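Local coordinates for protein oxygen-independent coproporphyrinogen III oxidase (Escherichia coli, PDB 1OLT) that catalyses the anaerobic oxidative decarboxylation of two propionate groups of coproporphyrinogen III to vinyl groups in heme biosynthesis, using a [4Fe-4S] cluster and S-adenosylmethionine, at residues E145-E150 / V182-D187; N207-Y212 / R236-N241. One frame throughout, in Å; residues are numbered along the deposited sequence.

Contact 1: residues E145-E150 / V182-D187. With SAM (S-adenosylmethionine), chain C; SAM (S-adenosylmethionine), chain D; SF4 (iron/sulfur cluster), chain B.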
loop_
_atom_site.group_PDB
_atom_site.type_symbol
_atom_site.label_atom_id
_atom_site.label_comp_id
_atom_site.label_asym_id
_atom_site.label_seq_id
_atom_site.Cartn_x
_atom_site.Cartn_y
_atom_site.Cartn_z
ATOM N N GLU A 145 0.536 11.151 -0.679
ATOM C CA GLU A 145 1.961 10.906 -0.840
ATOM C C GLU A 145 2.679 12.064 -1.468
ATOM O O GLU A 145 2.153 12.733 -2.357
ATOM C CB GLU A 145 2.157 9.642 -1.659
ATOM C CG GLU A 145 1.330 8.469 -1.110
ATOM C CD GLU A 145 1.629 7.146 -1.722
ATOM O OE1 GLU A 145 2.858 6.814 -1.815
ATOM O OE2 GLU A 145 0.633 6.426 -2.091
ATOM N N VAL A 146 3.908 12.303 -1.020
ATOM C CA VAL A 146 4.615 13.551 -1.297
ATOM C C VAL A 146 6.032 13.216 -1.707
ATOM O O VAL A 146 6.721 12.520 -0.992
ATOM C CB VAL A 146 4.685 14.461 -0.036
ATOM C CG1 VAL A 146 5.460 15.736 -0.361
ATOM C CG2 VAL A 146 3.297 14.828 0.438
ATOM N N ASP A 147 6.463 13.720 -2.845
ATOM C CA ASP A 147 7.878 13.661 -3.254
ATOM C C ASP A 147 8.569 14.940 -2.708
ATOM O O ASP A 147 8.137 16.059 -3.011
ATOM C CB ASP A 147 7.895 13.661 -4.781
ATOM C CG ASP A 147 9.289 13.742 -5.388
ATOM O OD1 ASP A 147 10.297 13.403 -4.732
ATOM O OD2 ASP A 147 9.425 14.106 -6.589
ATOM N N PRO A 148 9.632 14.810 -1.916
ATOM C CA PRO A 148 10.243 15.998 -1.288
ATOM C C PRO A 148 11.274 16.714 -2.233
ATOM O O PRO A 148 12.466 16.981 -1.824
ATOM C CB PRO A 148 10.952 15.405 -0.106
ATOM C CG PRO A 148 11.470 14.034 -0.705
ATOM C CD PRO A 148 10.284 13.567 -1.513
ATOM N N ARG A 149 10.874 16.922 -3.466
ATOM C CA ARG A 149 11.651 17.620 -4.497
ATOM C C ARG A 149 10.684 18.507 -5.249
ATOM O O ARG A 149 9.508 18.198 -5.331
ATOM C CB ARG A 149 12.261 16.646 -5.468
ATOM C CG ARG A 149 13.345 15.827 -4.903
ATOM C CD ARG A 149 13.841 14.757 -5.880
ATOM N NE ARG A 149 12.819 13.719 -6.093
ATOM C CZ ARG A 149 12.793 12.873 -7.096
ATOM N NH1 ARG A 149 13.773 12.856 -7.993
ATOM N NH2 ARG A 149 11.810 11.970 -7.176
ATOM N N GLU A 150 11.182 19.634 -5.731
ATOM C CA GLU A 150 10.374 20.592 -6.538
ATOM C C GLU A 150 9.025 20.920 -5.868
ATOM O O GLU A 150 7.913 20.864 -6.457
ATOM C CB GLU A 150 10.255 20.053 -7.957
ATOM C CG GLU A 150 11.625 19.898 -8.615
ATOM C CD GLU A 150 11.543 19.431 -10.086
ATOM O OE1 GLU A 150 10.613 19.861 -10.764
ATOM O OE2 GLU A 150 12.371 18.576 -10.543
ATOM N N VAL A 182 20.382 6.140 -8.997
ATOM C CA VAL A 182 18.990 5.928 -9.292
ATOM C C VAL A 182 18.282 7.200 -9.697
ATOM O O VAL A 182 17.053 7.196 -9.844
ATOM C CB VAL A 182 18.222 5.227 -8.131
ATOM C CG1 VAL A 182 18.866 3.921 -7.756
ATOM C CG2 VAL A 182 18.099 6.129 -6.862
ATOM N N ASN A 183 19.038 8.278 -9.955
ATOM C CA ASN A 183 18.457 9.540 -10.399
ATOM C C ASN A 183 17.458 10.109 -9.441
ATOM O O ASN A 183 16.402 10.602 -9.866
ATOM C CB ASN A 183 17.826 9.402 -11.821
ATOM C CG ASN A 183 17.583 10.727 -12.474
ATOM O OD1 ASN A 183 18.305 11.750 -12.180
ATOM N ND2 ASN A 183 16.562 10.770 -13.412
ATOM N N ARG A 184 17.778 10.054 -8.133
ATOM C CA ARG A 184 16.924 10.623 -7.122
ATOM C C ARG A 184 17.724 11.520 -6.151
ATOM O O ARG A 184 17.605 11.436 -4.933
ATOM C CB ARG A 184 16.129 9.587 -6.333
ATOM C CG ARG A 184 14.851 10.267 -5.666
ATOM C CD ARG A 184 14.307 9.437 -4.732
ATOM N NE ARG A 184 13.280 10.054 -3.940
ATOM C CZ ARG A 184 11.972 9.892 -4.072
ATOM N NH1 ARG A 184 11.442 9.198 -5.078
ATOM N NH2 ARG A 184 11.185 10.456 -3.154
ATOM N N GLU A 185 18.532 12.392 -6.730
ATOM C CA GLU A 185 19.230 13.401 -5.981
ATOM C C GLU A 185 18.164 14.253 -5.258
ATOM O O GLU A 185 17.225 14.713 -5.858
ATOM C CB GLU A 185 20.031 14.300 -6.905
ATOM C CG GLU A 185 20.641 15.501 -6.214
ATOM C CD GLU A 185 21.736 15.103 -5.290
ATOM O OE1 GLU A 185 22.418 14.093 -5.632
ATOM O OE2 GLU A 185 21.931 15.830 -4.234
ATOM N N GLN A 186 18.373 14.453 -3.977
ATOM C CA GLN A 186 17.471 15.209 -3.131
ATOM C C GLN A 186 18.242 15.862 -1.981
ATOM O O GLN A 186 19.399 15.438 -1.555
ATOM C CB GLN A 186 16.259 14.296 -2.662
ATOM C CG GLN A 186 16.623 13.200 -2.030
ATOM C CD GLN A 186 15.548 12.088 -1.887
ATOM O OE1 GLN A 186 14.390 12.186 -2.312
ATOM N NE2 GLN A 186 15.973 11.047 -1.193
ATOM N N ASP A 187 17.673 16.958 -1.520
ATOM C CA ASP A 187 18.383 17.776 -0.547
ATOM C C ASP A 187 17.978 17.318 0.862
ATOM O O ASP A 187 16.853 17.458 1.227
ATOM C CB ASP A 187 18.007 19.237 -0.788
ATOM C CG ASP A 187 18.778 20.177 0.076
ATOM O OD1 ASP A 187 18.845 20.018 1.327
ATOM O OD2 ASP A 187 19.348 21.131 -0.419
HETATM N N SAM C . 6.050 9.747 -5.873
HETATM C CA SAM C . 6.392 9.983 -4.478
HETATM C C SAM C . 7.872 9.752 -4.145
HETATM O O SAM C . 8.582 9.041 -4.938
HETATM O OXT SAM C . 8.270 10.341 -3.161
HETATM C CB SAM C . 5.540 8.995 -3.656
HETATM C CG SAM C . 6.005 7.592 -3.374
HETATM S SD SAM C . 6.004 6.476 -4.754
HETATM C CE SAM C . 4.337 6.563 -5.421
HETATM C "C5'" SAM C . 5.660 4.845 -3.897
HETATM C "C4'" SAM C . 6.851 4.033 -3.276
HETATM O "O4'" SAM C . 7.117 2.801 -3.933
HETATM C "C3'" SAM C . 8.180 4.745 -3.365
HETATM O "O3'" SAM C . 8.312 5.841 -2.452
HETATM C "C2'" SAM C . 9.201 3.612 -3.199
HETATM O "O2'" SAM C . 9.601 3.481 -1.835
HETATM C "C1'" SAM C . 8.421 2.382 -3.594
HETATM N N9 SAM C . 8.966 1.688 -4.744
HETATM C C8 SAM C . 8.843 2.115 -6.042
HETATM N N7 SAM C . 9.429 1.232 -6.845
HETATM C C5 SAM C . 9.913 0.218 -6.060
HETATM C C6 SAM C . 10.607 -0.970 -6.350
HETATM N N6 SAM C . 10.921 -1.343 -7.590
HETATM N N1 SAM C . 10.956 -1.779 -5.306
HETATM C C2 SAM C . 10.634 -1.417 -3.993
HETATM N N3 SAM C . 9.959 -0.280 -3.708
HETATM C C4 SAM C . 9.619 0.524 -4.737
HETATM N N SAM D . 3.441 -0.903 -4.887
HETATM C CA SAM D . 4.752 -0.579 -4.292
HETATM C C SAM D . 5.738 -1.761 -4.401
HETATM O O SAM D . 6.842 -1.687 -4.975
HETATM O OXT SAM D . 5.497 -2.894 -3.933
HETATM C CB SAM D . 4.574 -0.115 -2.822
HETATM C CG SAM D . 3.829 1.244 -2.623
HETATM S SD SAM D . 2.134 1.097 -1.964
HETATM C CE SAM D . 2.393 1.417 -0.182
HETATM C "C5'" SAM D . 1.150 2.582 -2.396
HETATM C "C4'" SAM D . 0.975 2.725 -3.900
HETATM O "O4'" SAM D . 0.164 1.637 -4.316
HETATM C "C3'" SAM D . 0.217 3.983 -4.338
HETATM O "O3'" SAM D . 1.044 5.132 -4.301
HETATM C "C2'" SAM D . -0.271 3.524 -5.684
HETATM O "O2'" SAM D . 0.787 3.520 -6.603
HETATM C "C1'" SAM D . -0.686 2.070 -5.395
HETATM N N9 SAM D . -2.068 1.957 -4.963
HETATM C C8 SAM D . -2.557 2.119 -3.715
HETATM N N7 SAM D . -3.936 1.945 -3.756
HETATM C C5 SAM D . -4.284 1.682 -4.988
HETATM C C6 SAM D . -5.495 1.443 -5.575
HETATM N N6 SAM D . -6.634 1.387 -4.906
HETATM N N1 SAM D . -5.497 1.228 -6.907
HETATM C C2 SAM D . -4.367 1.250 -7.631
HETATM N N3 SAM D . -3.175 1.509 -7.076
HETATM C C4 SAM D . -3.138 1.712 -5.766
HETATM FE FE1 SF4 B . 7.628 8.990 -9.369
HETATM FE FE2 SF4 B . 8.296 6.513 -8.671
HETATM FE FE3 SF4 B . 7.905 8.387 -6.973
HETATM FE FE4 SF4 B . 9.821 8.401 -8.369
HETATM S S1 SF4 B . 9.481 6.771 -6.789
HETATM S S2 SF4 B . 8.734 10.287 -7.924
HETATM S S3 SF4 B . 9.143 7.804 -10.267
HETATM S S4 SF4 B . 6.447 7.473 -8.288
HETATM O O HOH W 1 15.091 17.892 -2.256
HETATM O O HOH W 2 13.749 11.106 -10.240
HETATM O O HOH W 3 16.359 14.323 -8.356
#
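R149 and R184 lay their guanidinium groups on one another, centres 4.3 Å apart and planes 30° from parallel, a pairing of like charges that the anions around it probably offset. R184 can be followed outward. Its CB leaves a loop after a Schellman turn at N183, and with CG anti to the backbone N (chi1 -158°) the chain runs extended toward the cofactors. CG sits over the centre of the R149 guanidinium, 3.6 Å from R149 CZ. NE donates to OE1 of Q186, whose NE2 is held by the V171 carbonyl. At the tip, NH1 reaches the carboxylate O of the chain C S-adenosylmethionine at 2.9 Å, nearly straight at 169°, and NH2 takes its OXT. R149 turns NE and NH2 on the single oxygen OD1 of D147, NE at 2.9 Å along the syn lone pair; the same OD1 faces R184 NH2 by charge alone. Two waters join R149 NH1 to the N183 and E185 carbonyls. The methionyl O gripped by R184 NH1 also binds an iron, as does the amino N: R184 and cluster hold one end of the ligand. Near R184 NH1 (S1) and R149 NH2 (S2), cluster sulfides probably join D147 and the ligand's carboxylate as counter-charges.

Contact 2: residues N207-Y212 / R236-N241. With SAM (S-adenosylmethionine), chain C.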
loop_
_atom_site.group_PDB
_atom_site.type_symbol
_atom_site.label_atom_id
_atom_site.label_comp_id
_atom_site.label_asym_id
_atom_site.label_seq_id
_atom_site.Cartn_x
_atom_site.Cartn_y
_atom_site.Cartn_z
ATOM N N ASN A 207 4.543 8.931 7.442
ATOM C CA ASN A 207 5.312 7.802 6.968
ATOM C C ASN A 207 6.430 8.272 6.080
ATOM O O ASN A 207 6.246 9.228 5.271
ATOM C CB ASN A 207 4.390 6.833 6.205
ATOM C CG ASN A 207 5.148 5.702 5.580
ATOM O OD1 ASN A 207 5.445 5.689 4.359
ATOM N ND2 ASN A 207 5.554 4.794 6.390
ATOM N N ILE A 208 7.597 7.649 6.216
ATOM C CA ILE A 208 8.587 7.688 5.147
ATOM C C ILE A 208 8.871 6.320 4.496
ATOM O O ILE A 208 8.946 5.248 5.207
ATOM C CB ILE A 208 9.868 8.323 5.570
ATOM C CG1 ILE A 208 10.648 7.488 6.477
ATOM C CG2 ILE A 208 9.678 9.698 6.241
ATOM C CD1 ILE A 208 12.049 7.828 6.378
ATOM N N ASP A 209 9.058 6.321 3.174
ATOM C CA ASP A 209 9.483 5.151 2.433
ATOM C C ASP A 209 10.998 5.108 2.271
ATOM O O ASP A 209 11.638 6.137 1.951
ATOM C CB ASP A 209 8.911 5.120 1.024
ATOM C CG ASP A 209 7.409 5.129 0.969
ATOM O OD1 ASP A 209 6.712 4.674 1.910
ATOM O OD2 ASP A 209 6.830 5.542 -0.082
ATOM N N LEU A 210 11.568 3.937 2.562
ATOM C CA LEU A 210 12.920 3.608 2.314
ATOM C C LEU A 210 12.944 2.341 1.443
ATOM O O LEU A 210 11.998 1.543 1.468
ATOM C CB LEU A 210 13.722 3.378 3.584
ATOM C CG LEU A 210 13.809 4.537 4.564
ATOM C CD1 LEU A 210 14.452 4.075 5.923
ATOM C CD2 LEU A 210 14.599 5.604 3.930
ATOM N N ILE A 211 14.007 2.188 0.659
ATOM C CA ILE A 211 14.241 0.946 -0.096
ATOM C C ILE A 211 15.620 0.389 0.185
ATOM O O ILE A 211 16.632 1.121 0.158
ATOM C CB ILE A 211 14.085 1.149 -1.605
ATOM C CG1 ILE A 211 12.760 1.804 -1.960
ATOM C CG2 ILE A 211 14.290 -0.152 -2.349
ATOM C CD1 ILE A 211 12.697 2.241 -3.470
ATOM N N TYR A 212 15.670 -0.926 0.474
ATOM C CA TYR A 212 16.952 -1.645 0.641
ATOM C C TYR A 212 17.138 -2.610 -0.533
ATOM O O TYR A 212 16.181 -3.154 -1.068
ATOM C CB TYR A 212 17.084 -2.333 2.020
ATOM C CG TYR A 212 16.269 -3.579 2.217
ATOM C CD1 TYR A 212 14.972 -3.504 2.596
ATOM C CD2 TYR A 212 16.829 -4.839 2.004
ATOM C CE1 TYR A 212 14.224 -4.617 2.775
ATOM C CE2 TYR A 212 16.072 -5.994 2.202
ATOM C CZ TYR A 212 14.764 -5.849 2.542
ATOM O OH TYR A 212 13.989 -6.948 2.735
ATOM N N ARG A 236 6.130 6.668 11.183
ATOM C CA ARG A 236 5.998 5.347 10.596
ATOM C C ARG A 236 7.027 5.242 9.485
ATOM O O ARG A 236 7.398 6.259 8.871
ATOM C CB ARG A 236 4.613 5.109 9.950
ATOM C CG ARG A 236 3.430 5.006 10.819
ATOM C CD ARG A 236 2.071 5.053 10.005
ATOM N NE ARG A 236 0.922 4.901 10.909
ATOM C CZ ARG A 236 -0.370 5.021 10.576
ATOM N NH1 ARG A 236 -0.748 5.249 9.323
ATOM N NH2 ARG A 236 -1.293 4.865 11.514
ATOM N N LEU A 237 7.457 4.015 9.207
ATOM C CA LEU A 237 8.422 3.728 8.145
ATOM C C LEU A 237 7.945 2.538 7.328
ATOM O O LEU A 237 7.377 1.557 7.854
ATOM C CB LEU A 237 9.809 3.384 8.654
ATOM C CG LEU A 237 10.568 4.380 9.480
ATOM C CD1 LEU A 237 10.306 4.186 10.921
ATOM C CD2 LEU A 237 12.045 4.227 9.264
ATOM N N SER A 238 8.173 2.624 6.051
ATOM C CA SER A 238 7.966 1.527 5.156
ATOM C C SER A 238 9.301 1.260 4.498
ATOM O O SER A 238 9.814 2.124 3.815
ATOM C CB SER A 238 6.883 1.874 4.161
ATOM O OG SER A 238 5.687 2.263 4.819
ATOM N N VAL A 239 9.847 0.086 4.669
ATOM C CA VAL A 239 11.181 -0.277 4.198
ATOM C C VAL A 239 11.011 -1.444 3.211
ATOM O O VAL A 239 10.810 -2.593 3.619
ATOM C CB VAL A 239 12.026 -0.661 5.352
ATOM C CG1 VAL A 239 13.512 -0.875 4.899
ATOM C CG2 VAL A 239 11.986 0.439 6.412
ATOM N N PHE A 240 10.998 -1.119 1.926
ATOM C CA PHE A 240 10.715 -2.084 0.865
ATOM C C PHE A 240 11.958 -2.730 0.372
ATOM O O PHE A 240 13.025 -2.107 0.249
ATOM C CB PHE A 240 10.043 -1.355 -0.315
ATOM C CG PHE A 240 8.781 -0.643 0.080
ATOM C CD1 PHE A 240 7.683 -1.369 0.522
ATOM C CD2 PHE A 240 8.680 0.720 0.010
ATOM C CE1 PHE A 240 6.474 -0.738 0.870
ATOM C CE2 PHE A 240 7.458 1.379 0.351
ATOM C CZ PHE A 240 6.371 0.641 0.801
ATOM N N ASN A 241 11.847 -3.984 0.088
ATOM C CA ASN A 241 12.896 -4.722 -0.588
ATOM C C ASN A 241 12.861 -4.314 -2.101
ATOM O O ASN A 241 11.807 -4.351 -2.727
ATOM C CB ASN A 241 12.633 -6.233 -0.467
ATOM C CG ASN A 241 13.682 -7.060 -1.206
ATOM O OD1 ASN A 241 14.859 -6.822 -1.082
ATOM N ND2 ASN A 241 13.253 -7.972 -1.973
HETATM N N SAM C . 6.050 9.747 -5.873
HETATM C CA SAM C . 6.392 9.983 -4.478
HETATM C C SAM C . 7.872 9.752 -4.145
HETATM O O SAM C . 8.582 9.041 -4.938
HETATM O OXT SAM C . 8.270 10.341 -3.161
HETATM C CB SAM C . 5.540 8.995 -3.656
HETATM C CG SAM C . 6.005 7.592 -3.374
HETATM S SD SAM C . 6.004 6.476 -4.754
HETATM C CE SAM C . 4.337 6.563 -5.421
HETATM C "C5'" SAM C . 5.660 4.845 -3.897
HETATM C "C4'" SAM C . 6.851 4.033 -3.276
HETATM O "O4'" SAM C . 7.117 2.801 -3.933
HETATM C "C3'" SAM C . 8.180 4.745 -3.365
HETATM O "O3'" SAM C . 8.312 5.841 -2.452
HETATM C "C2'" SAM C . 9.201 3.612 -3.199
HETATM O "O2'" SAM C . 9.601 3.481 -1.835
HETATM C "C1'" SAM C . 8.421 2.382 -3.594
HETATM N N9 SAM C . 8.966 1.688 -4.744
HETATM C C8 SAM C . 8.843 2.115 -6.042
HETATM N N7 SAM C . 9.429 1.232 -6.845
HETATM C C5 SAM C . 9.913 0.218 -6.060
HETATM C C6 SAM C . 10.607 -0.970 -6.350
HETATM N N6 SAM C . 10.921 -1.343 -7.590
HETATM N N1 SAM C . 10.956 -1.779 -5.306
HETATM C C2 SAM C . 10.634 -1.417 -3.993
HETATM N N3 SAM C . 9.959 -0.280 -3.708
HETATM C C4 SAM C . 9.619 0.524 -4.737
#
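Y212 takes a first torsion of 74°, which puts CG between its backbone N and carbonyl carbon and brings one face of the ring over N241 CA, with V239 CG1 meeting CD1 obliquely. N241 CA lies 4.0 Å from the ring centroid, 25° off the normal, a CH-pi contact, while Y212 OH rests against N241 CB. An alanine here is likely to strip the cover from N241 CA and V239 CG1 and leave a gap at the end of the strand pair. F240 points to the other face, and with CG anti to its carbonyl carbon its ring lies beside D209, CE2 3.7 Å from D209 OD1 and the carboxylate and ring planes 64° apart.

Between these two faces the strands run parallel in register from N207–R236 to Y212–N241. Five backbone bonds join them; that from L210 N to S238 O is 2.8 Å and nearly straight, and CA-H...O contacts fill the steps between. L210 CD1 packs on L237 CD2 at 4.1 Å, the two leucines side by side and pointing the same way, on the face covered by helix 219-232. This is the right-handed beta-alpha-beta crossover of a TIM-barrel-like radical SAM core.

The face of D209, I211 and F240 serves the chain C S-adenosylmethionine. D209 OD2 lies 2.8 Å from its ribose O3', and I211 CG1 and F240 CD2 approach O2', which lies at the edge of the F240 ring. Farther along this face, S238 OG is hydrogen-bonded to H289 ND1 of strand 289-291. I208, L210 and L237 give one face an apolar surface against the helix; on the other, D209 binds this S-adenosylmethionine, and its carboxylate with the apolar I211 and F240 is consistent with holding the ribose and the edge of the adenine in place.

In the fold
From the N terminus, the chain leaves strand 140-146 into the turn of contact 1, passes through helix 154-161, strand 166-172 and helix 176-182, and returns in the loop before helix 188-200, closing the contact across 31 intervening residues. Only after helix 188-200 does strand 207-212 open contact 2, which closes once helix 219-232 has brought back strand 236-241. The loops are in series, neither enclosing nor crossing the other. Strand 166-172 bridges them within the sheet, pairing with 140-146 and with 207-212. Their centres lie about 14 Å apart and their nearest atoms about 5 Å, without touching, yet both reach the chain C S-adenosylmethionine, contact 1 at its methionyl carboxylate and contact 2 at its ribose and adenine.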